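Local atomic coordinates of deoxyribose-phosphate aldolase (Toxoplasma gondii, PDB entry 4EIV), a protein that belongs to the deoxyribose-phosphate aldolase family of enzymes and folds as a parallel beta/alpha (TIM) barrel. Residues S158-L162 with L189-H193; L176-A180 with R230-I234; A194-H200 with F249-M253. One frame throughout, in Å; residues are numbered along the deposited sequence. Where two conformers were deposited one is given.

Contact 1 of 3, residues S158-L162 with L189-H193; sequences SGGEL and LGATH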
# COMPACT_ATOMS: atom_id res chain seq x y z
N SER A 158 -16.13 -8.07 -19.95
CA SER A 158 -17.04 -7.28 -20.77
C SER A 158 -16.28 -6.63 -21.89
O SER A 158 -15.14 -6.21 -21.72
CB SER A 158 -17.73 -6.21 -19.91
OG SER A 158 -18.56 -5.34 -20.67
N GLY A 159 -16.94 -6.55 -23.05
CA GLY A 159 -16.40 -5.89 -24.24
C GLY A 159 -17.14 -4.56 -24.50
O GLY A 159 -17.21 -4.10 -25.62
N GLY A 160 -17.70 -3.95 -23.46
CA GLY A 160 -18.32 -2.63 -23.60
C GLY A 160 -19.83 -2.54 -23.71
O GLY A 160 -20.37 -1.43 -23.67
N GLU A 161 -20.51 -3.68 -23.84
CA GLU A 161 -21.97 -3.67 -23.88
C GLU A 161 -22.55 -3.96 -22.51
O GLU A 161 -22.06 -4.85 -21.78
CB GLU A 161 -22.53 -4.66 -24.90
CG GLU A 161 -22.37 -4.21 -26.34
CD GLU A 161 -23.38 -4.87 -27.28
OE1 GLU A 161 -24.29 -5.60 -26.81
OE2 GLU A 161 -23.27 -4.64 -28.51
N LEU A 162 -23.60 -3.22 -22.16
CA LEU A 162 -24.27 -3.35 -20.87
C LEU A 162 -25.03 -4.69 -20.73
O LEU A 162 -25.94 -4.97 -21.53
CB LEU A 162 -25.26 -2.18 -20.64
CG LEU A 162 -24.76 -0.71 -20.56
CD1 LEU A 162 -25.91 0.31 -20.61
CD2 LEU A 162 -23.91 -0.48 -19.31
N LEU A 189 -11.66 -0.98 -25.20
CA LEU A 189 -12.10 -0.66 -26.55
C LEU A 189 -13.61 -0.61 -26.63
O LEU A 189 -14.16 -0.25 -27.68
CB LEU A 189 -11.60 -1.71 -27.53
CG LEU A 189 -10.09 -1.82 -27.67
CD1 LEU A 189 -9.74 -2.93 -28.65
CD2 LEU A 189 -9.50 -0.49 -28.12
N GLY A 190 -14.27 -1.04 -25.55
CA GLY A 190 -15.71 -1.04 -25.46
C GLY A 190 -16.32 0.33 -25.21
O GLY A 190 -15.60 1.29 -24.88
N ALA A 191 -17.64 0.43 -25.37
CA ALA A 191 -18.37 1.68 -25.15
C ALA A 191 -18.63 1.98 -23.66
O ALA A 191 -18.86 3.12 -23.28
CB ALA A 191 -19.70 1.66 -25.92
N THR A 192 -18.63 0.95 -22.84
CA THR A 192 -18.82 1.12 -21.40
C THR A 192 -17.65 0.44 -20.67
O THR A 192 -16.94 -0.44 -21.19
CB THR A 192 -20.19 0.62 -20.91
OG1 THR A 192 -20.27 -0.79 -21.08
CG2 THR A 192 -21.34 1.32 -21.67
N HIS A 193 -17.46 0.84 -19.43
CA HIS A 193 -16.31 0.46 -18.63
C HIS A 193 -16.76 0.18 -17.22
O HIS A 193 -17.95 -0.01 -16.95
CB HIS A 193 -15.30 1.61 -18.70
CG HIS A 193 -14.95 1.98 -20.10
ND1 HIS A 193 -14.02 1.28 -20.84
CD2 HIS A 193 -15.44 2.93 -20.93
CE1 HIS A 193 -13.94 1.80 -22.05
NE2 HIS A 193 -14.79 2.81 -22.13
O HOH W 1 -15.30 -3.34 -28.31
O HOH W 2 -18.82 -1.83 -26.79
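Gly159 turns its carbonyl toward Gly190, O lying 3.4 Å from Gly190 CA. The same oxygen accepts a hydrogen bond from a water 3.0 Å away, and that water in turn accepts from Ala191 N, so this water bridges the two backbones. Gly160 follows at a positive phi of 102°, a conformation that glycine adopts with ease. Its CA stands only 3.6 Å from Gly190 CA, a spacing that leaves no room for a side chain on either residue. The Gly160 carbonyl oxygen is held by Thr192: OG1 donates to it at 2.7 Å from well above the carbonyl plane, while Thr192 N adds a weak, bent bond at 3.1 Å. Glu161 follows, its CB directed away from 189-193 and its side chain resting on Trp123. Threonine suits position 192 because it offers a methyl as well as a hydroxyl. Its CG2, beside the backbone N, meets CD2 of Leu162 at 3.9 Å, the two side chains crossing at about a right angle near the surface. Both segments are loops of the barrel, one leaving strand 152-156 for helix 165-178, the other joining the adjacent strand 182-184 to helix 196-210.

Contact 2 of 3, residues L176-A180 with R230-I234; sequences LEGGA and RCIGI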
# COMPACT_ATOMS: atom_id res chain seq x y z
N LEU A 176 -13.31 -17.41 -12.72
CA LEU A 176 -12.59 -17.88 -11.55
C LEU A 176 -12.43 -19.40 -11.59
O LEU A 176 -11.34 -19.94 -11.36
CB LEU A 176 -13.29 -17.46 -10.25
CG LEU A 176 -13.29 -15.95 -10.02
CD1 LEU A 176 -14.25 -15.61 -8.87
CD2 LEU A 176 -11.87 -15.41 -9.75
N GLU A 177 -13.53 -20.12 -11.89
CA GLU A 177 -13.47 -21.58 -11.97
C GLU A 177 -12.54 -22.04 -13.08
O GLU A 177 -11.90 -23.09 -12.96
CB GLU A 177 -14.88 -22.16 -12.17
CG GLU A 177 -15.79 -21.95 -10.97
CD GLU A 177 -17.26 -22.32 -11.19
OE1 GLU A 177 -17.69 -22.46 -12.36
OE2 GLU A 177 -17.99 -22.44 -10.18
N GLY A 178 -12.46 -21.26 -14.15
CA GLY A 178 -11.56 -21.57 -15.24
C GLY A 178 -10.09 -21.37 -14.93
O GLY A 178 -9.24 -21.85 -15.68
N GLY A 179 -9.78 -20.67 -13.85
CA GLY A 179 -8.39 -20.40 -13.47
C GLY A 179 -7.89 -18.97 -13.58
O GLY A 179 -6.70 -18.73 -13.56
N ALA A 180 -8.77 -17.98 -13.71
CA ALA A 180 -8.33 -16.60 -13.76
C ALA A 180 -7.46 -16.22 -12.56
O ALA A 180 -7.76 -16.58 -11.43
CB ALA A 180 -9.55 -15.67 -13.77
N ARG A 230 -6.11 -19.52 -3.80
CA ARG A 230 -5.03 -18.81 -4.49
C ARG A 230 -5.31 -17.31 -4.52
O ARG A 230 -6.45 -16.88 -4.30
CB ARG A 230 -4.87 -19.37 -5.91
CG ARG A 230 -6.02 -19.02 -6.86
CD ARG A 230 -5.91 -19.70 -8.22
NE ARG A 230 -6.86 -19.12 -9.18
CZ ARG A 230 -8.15 -19.44 -9.26
NH1 ARG A 230 -8.67 -20.35 -8.43
NH2 ARG A 230 -8.94 -18.84 -10.18
N CYS A 231 -4.27 -16.52 -4.80
CA CYS A 231 -4.36 -15.07 -4.85
C CYS A 231 -5.04 -14.66 -6.14
O CYS A 231 -4.60 -15.08 -7.21
CB CYS A 231 -2.96 -14.45 -4.81
SG CYS A 231 -2.93 -12.63 -4.84
N ILE A 232 -6.10 -13.86 -6.03
CA ILE A 232 -6.83 -13.39 -7.22
C ILE A 232 -7.06 -11.88 -7.12
O ILE A 232 -7.52 -11.36 -6.11
CB ILE A 232 -8.15 -14.15 -7.45
CG1 ILE A 232 -7.87 -15.66 -7.56
CG2 ILE A 232 -8.83 -13.65 -8.73
CD1 ILE A 232 -9.08 -16.55 -7.47
N GLY A 233 -6.71 -11.18 -8.18
CA GLY A 233 -6.85 -9.76 -8.19
C GLY A 233 -8.03 -9.23 -8.96
O GLY A 233 -8.73 -9.95 -9.67
N ILE A 234 -8.28 -7.94 -8.76
CA ILE A 234 -9.30 -7.22 -9.54
C ILE A 234 -8.63 -6.05 -10.25
O ILE A 234 -7.83 -5.32 -9.67
CB ILE A 234 -10.49 -6.70 -8.69
CG1 ILE A 234 -11.59 -6.14 -9.60
CG2 ILE A 234 -10.05 -5.60 -7.77
CD1 ILE A 234 -12.81 -5.71 -8.84
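Arg230 sets CG between its backbone N and carbonyl carbon (chi1 70°) and then runs extended from CG to NE, a shape that carries its guanidinium across to the end of helix 165-178. Ile232 places CG1 beside its own backbone N, with the chain then extended to CD1, and this methyl lies over the centre of one guanidinium face, 3.5 Å above the plane. The working atom of the arginine is NH2, which donates to two carbonyls. Ala180 O lies nearly in the guanidinium plane, 2.8 Å from NH2, in the straighter bond (161°). Leu176 O, 2.9 Å from NH2, is tilted somewhat from that plane, but receives the hydrogen in its own carbonyl plane, on a lone pair.

The place where these bonds land is a Schellman motif. Gly179, the first residue to leave the helix, has a positive phi, as glycine readily does, and its N also donates to Leu176 O at 3.0 Å, so this oxygen serves two donors. A cationic group suits the C-terminal end of a helix, where carbonyls point outward and the helix dipole would probably favour positive charge. Ala180, small and buried, then turns the chain toward strand 182-184, the barrel neighbour of strand 233-237; Gly233 bonds through its backbone to Asp181 and Leu183.

Beside these bonds the contact is apolar. CD2 of Leu176 meets CG2 of Ile232 at 3.7 Å and CD1 of Ile232 at 3.8 Å, so both branches of the isoleucine press on one methyl. Helix 196-210 adds neighbours: Tyr209 touches Leu176 and its OH is hydrogen-bonded to NH1 of Arg230, while Leu206 and Met210 pack on Ile232.

Contact 3 of 3, residues A194-H200 with F249-M253; sequences ATMFTVH and FLMQM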
# COMPACT_ATOMS: atom_id res chain seq x y z
N ALA A 194 -15.82 0.16 -16.28
CA ALA A 194 -16.17 -0.13 -14.91
C ALA A 194 -17.17 0.86 -14.36
O ALA A 194 -17.10 2.06 -14.64
CB ALA A 194 -14.93 -0.12 -14.01
N THR A 195 -18.08 0.35 -13.54
CA THR A 195 -18.97 1.21 -12.76
C THR A 195 -18.94 0.72 -11.32
O THR A 195 -18.48 -0.39 -11.03
CB THR A 195 -20.42 1.17 -13.22
OG1 THR A 195 -20.89 -0.17 -13.14
CG2 THR A 195 -20.59 1.71 -14.66
N MET A 196 -19.42 1.55 -10.41
CA MET A 196 -19.54 1.15 -9.02
C MET A 196 -20.33 -0.17 -8.94
O MET A 196 -19.96 -1.10 -8.22
CB MET A 196 -20.24 2.28 -8.26
CG MET A 196 -20.45 2.07 -6.80
SD MET A 196 -21.18 3.56 -6.09
CE MET A 196 -21.52 2.94 -4.43
N PHE A 197 -21.39 -0.27 -9.73
CA PHE A 197 -22.24 -1.46 -9.77
C PHE A 197 -21.46 -2.69 -10.17
O PHE A 197 -21.51 -3.69 -9.47
CB PHE A 197 -23.42 -1.20 -10.74
CG PHE A 197 -24.29 -2.40 -11.00
CD1 PHE A 197 -25.19 -2.84 -10.06
CD2 PHE A 197 -24.19 -3.08 -12.19
CE1 PHE A 197 -25.99 -3.95 -10.30
CE2 PHE A 197 -25.00 -4.17 -12.45
CZ PHE A 197 -25.88 -4.61 -11.50
N THR A 198 -20.72 -2.63 -11.28
CA THR A 198 -19.99 -3.83 -11.70
C THR A 198 -18.85 -4.17 -10.76
O THR A 198 -18.55 -5.35 -10.55
CB THR A 198 -19.52 -3.76 -13.17
OG1 THR A 198 -18.53 -2.73 -13.37
CG2 THR A 198 -20.68 -3.56 -14.10
N VAL A 199 -18.16 -3.17 -10.22
CA VAL A 199 -17.08 -3.46 -9.27
C VAL A 199 -17.65 -4.15 -8.02
O VAL A 199 -17.02 -5.04 -7.45
CB VAL A 199 -16.26 -2.19 -8.94
CG1 VAL A 199 -15.31 -2.42 -7.74
CG2 VAL A 199 -15.50 -1.72 -10.16
N HIS A 200 -18.82 -3.72 -7.56
CA HIS A 200 -19.46 -4.35 -6.41
C HIS A 200 -19.77 -5.83 -6.68
O HIS A 200 -19.44 -6.71 -5.87
CB HIS A 200 -20.72 -3.55 -6.04
CG HIS A 200 -21.48 -4.11 -4.89
ND1 HIS A 200 -22.77 -4.60 -5.00
CD2 HIS A 200 -21.12 -4.32 -3.60
CE1 HIS A 200 -23.17 -5.04 -3.83
NE2 HIS A 200 -22.19 -4.88 -2.96
N PHE A 249 -13.13 4.90 -7.14
CA PHE A 249 -12.89 3.46 -7.08
C PHE A 249 -11.94 3.05 -5.95
O PHE A 249 -12.08 1.96 -5.41
CB PHE A 249 -12.44 2.91 -8.44
CG PHE A 249 -13.52 2.90 -9.49
CD1 PHE A 249 -14.63 2.08 -9.35
CD2 PHE A 249 -13.42 3.68 -10.63
CE1 PHE A 249 -15.62 2.04 -10.31
CE2 PHE A 249 -14.40 3.65 -11.61
CZ PHE A 249 -15.51 2.84 -11.45
N LEU A 250 -10.94 3.88 -5.62
CA LEU A 250 -10.05 3.55 -4.50
C LEU A 250 -10.83 3.45 -3.21
O LEU A 250 -10.61 2.54 -2.42
CB LEU A 250 -8.94 4.59 -4.34
CG LEU A 250 -7.92 4.67 -5.48
CD1 LEU A 250 -6.99 5.88 -5.29
CD2 LEU A 250 -7.14 3.40 -5.57
N MET A 251 -11.71 4.42 -2.96
CA MET A 251 -12.54 4.40 -1.76
C MET A 251 -13.49 3.22 -1.74
O MET A 251 -13.68 2.59 -0.69
CB MET A 251 -13.31 5.71 -1.62
CG MET A 251 -12.41 6.90 -1.38
SD MET A 251 -11.43 6.80 0.13
CE MET A 251 -12.63 7.27 1.39
N GLN A 252 -14.09 2.91 -2.89
CA GLN A 252 -14.96 1.74 -2.99
C GLN A 252 -14.20 0.45 -2.65
O GLN A 252 -14.68 -0.37 -1.89
CB GLN A 252 -15.57 1.62 -4.39
CG GLN A 252 -16.47 0.41 -4.54
CD GLN A 252 -17.16 0.29 -5.89
OE1 GLN A 252 -16.80 0.97 -6.84
NE2 GLN A 252 -18.17 -0.57 -5.96
N MET A 253 -12.99 0.31 -3.20
CA MET A 253 -12.19 -0.87 -2.92
C MET A 253 -11.85 -0.98 -1.43
O MET A 253 -11.96 -2.06 -0.86
CB MET A 253 -10.89 -0.82 -3.71
CG MET A 253 -11.02 -1.15 -5.16
SD MET A 253 -11.39 -2.91 -5.45
CE MET A 253 -9.96 -3.78 -4.93
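In the outer helical layer of the barrel, where the first turn of helix 196-210 lies beside helix 243-257, Gln252 and Phe249 reach across from the second helix to the first. The axes of 196-200 and 249-253 point the same general way, 31° apart, and come within 11.0 Å. Across that distance the long glutamine and phenylalanine side chains do the reaching. Gln252, with CG anti to the backbone N (chi1 180°) and the chain extended beyond, brings NE2 to 2.9 Å from Met196 O in a nearly straight bond (167°); Met196 O lies in the plane of the Gln252 amide. Met196 O also accepts from His200 N, so this oxygen serves one donor within its helix and one from the other, while NE2 has a further partner in Glu256. The amide is flanked by hydrocarbon: Met196 CG stands 3.6 Å from NE2, and Val199 CG1 3.8 Å from Gln252 CD.

One turn earlier, the Phe249 ring presents its edge to the chain entering helix 196-210, CZ lying 3.6 Å from Ala194 O. Val199 CG2 touches CE1 at 3.8 Å. Thr195 and Thr198 start that helix with a capping box, each OG1 accepting from the other's backbone N. Val199 and Phe249, from the two helices, and Ala194 of the preceding loop all rest on Ile236 of strand 233-237; helices laid over strands are characteristic of a TIM barrel.

How the contacts relate
From the N terminus, contact 1 opens in the loop after strand 152-156 and closes beyond strand 182-184, joining two successive beta/alpha loops across helix 165-178. Contact 2 opens at the end of that helix, before contact 1 has closed, so the two cross; it closes where the chain enters strand 233-237. Residues 194-200 of contact 3 directly continue 189-193, making contacts 1 and 3 sequential. Contact 3 opens inside the span of contact 2 and closes after it, on helix 243-257, so these also cross. Contacts 2 and 3 touch where Ile234 CG2 lies 3.4 Å from Met253 CE. Together they tie the barrel from strand 152-156 to helix 243-257.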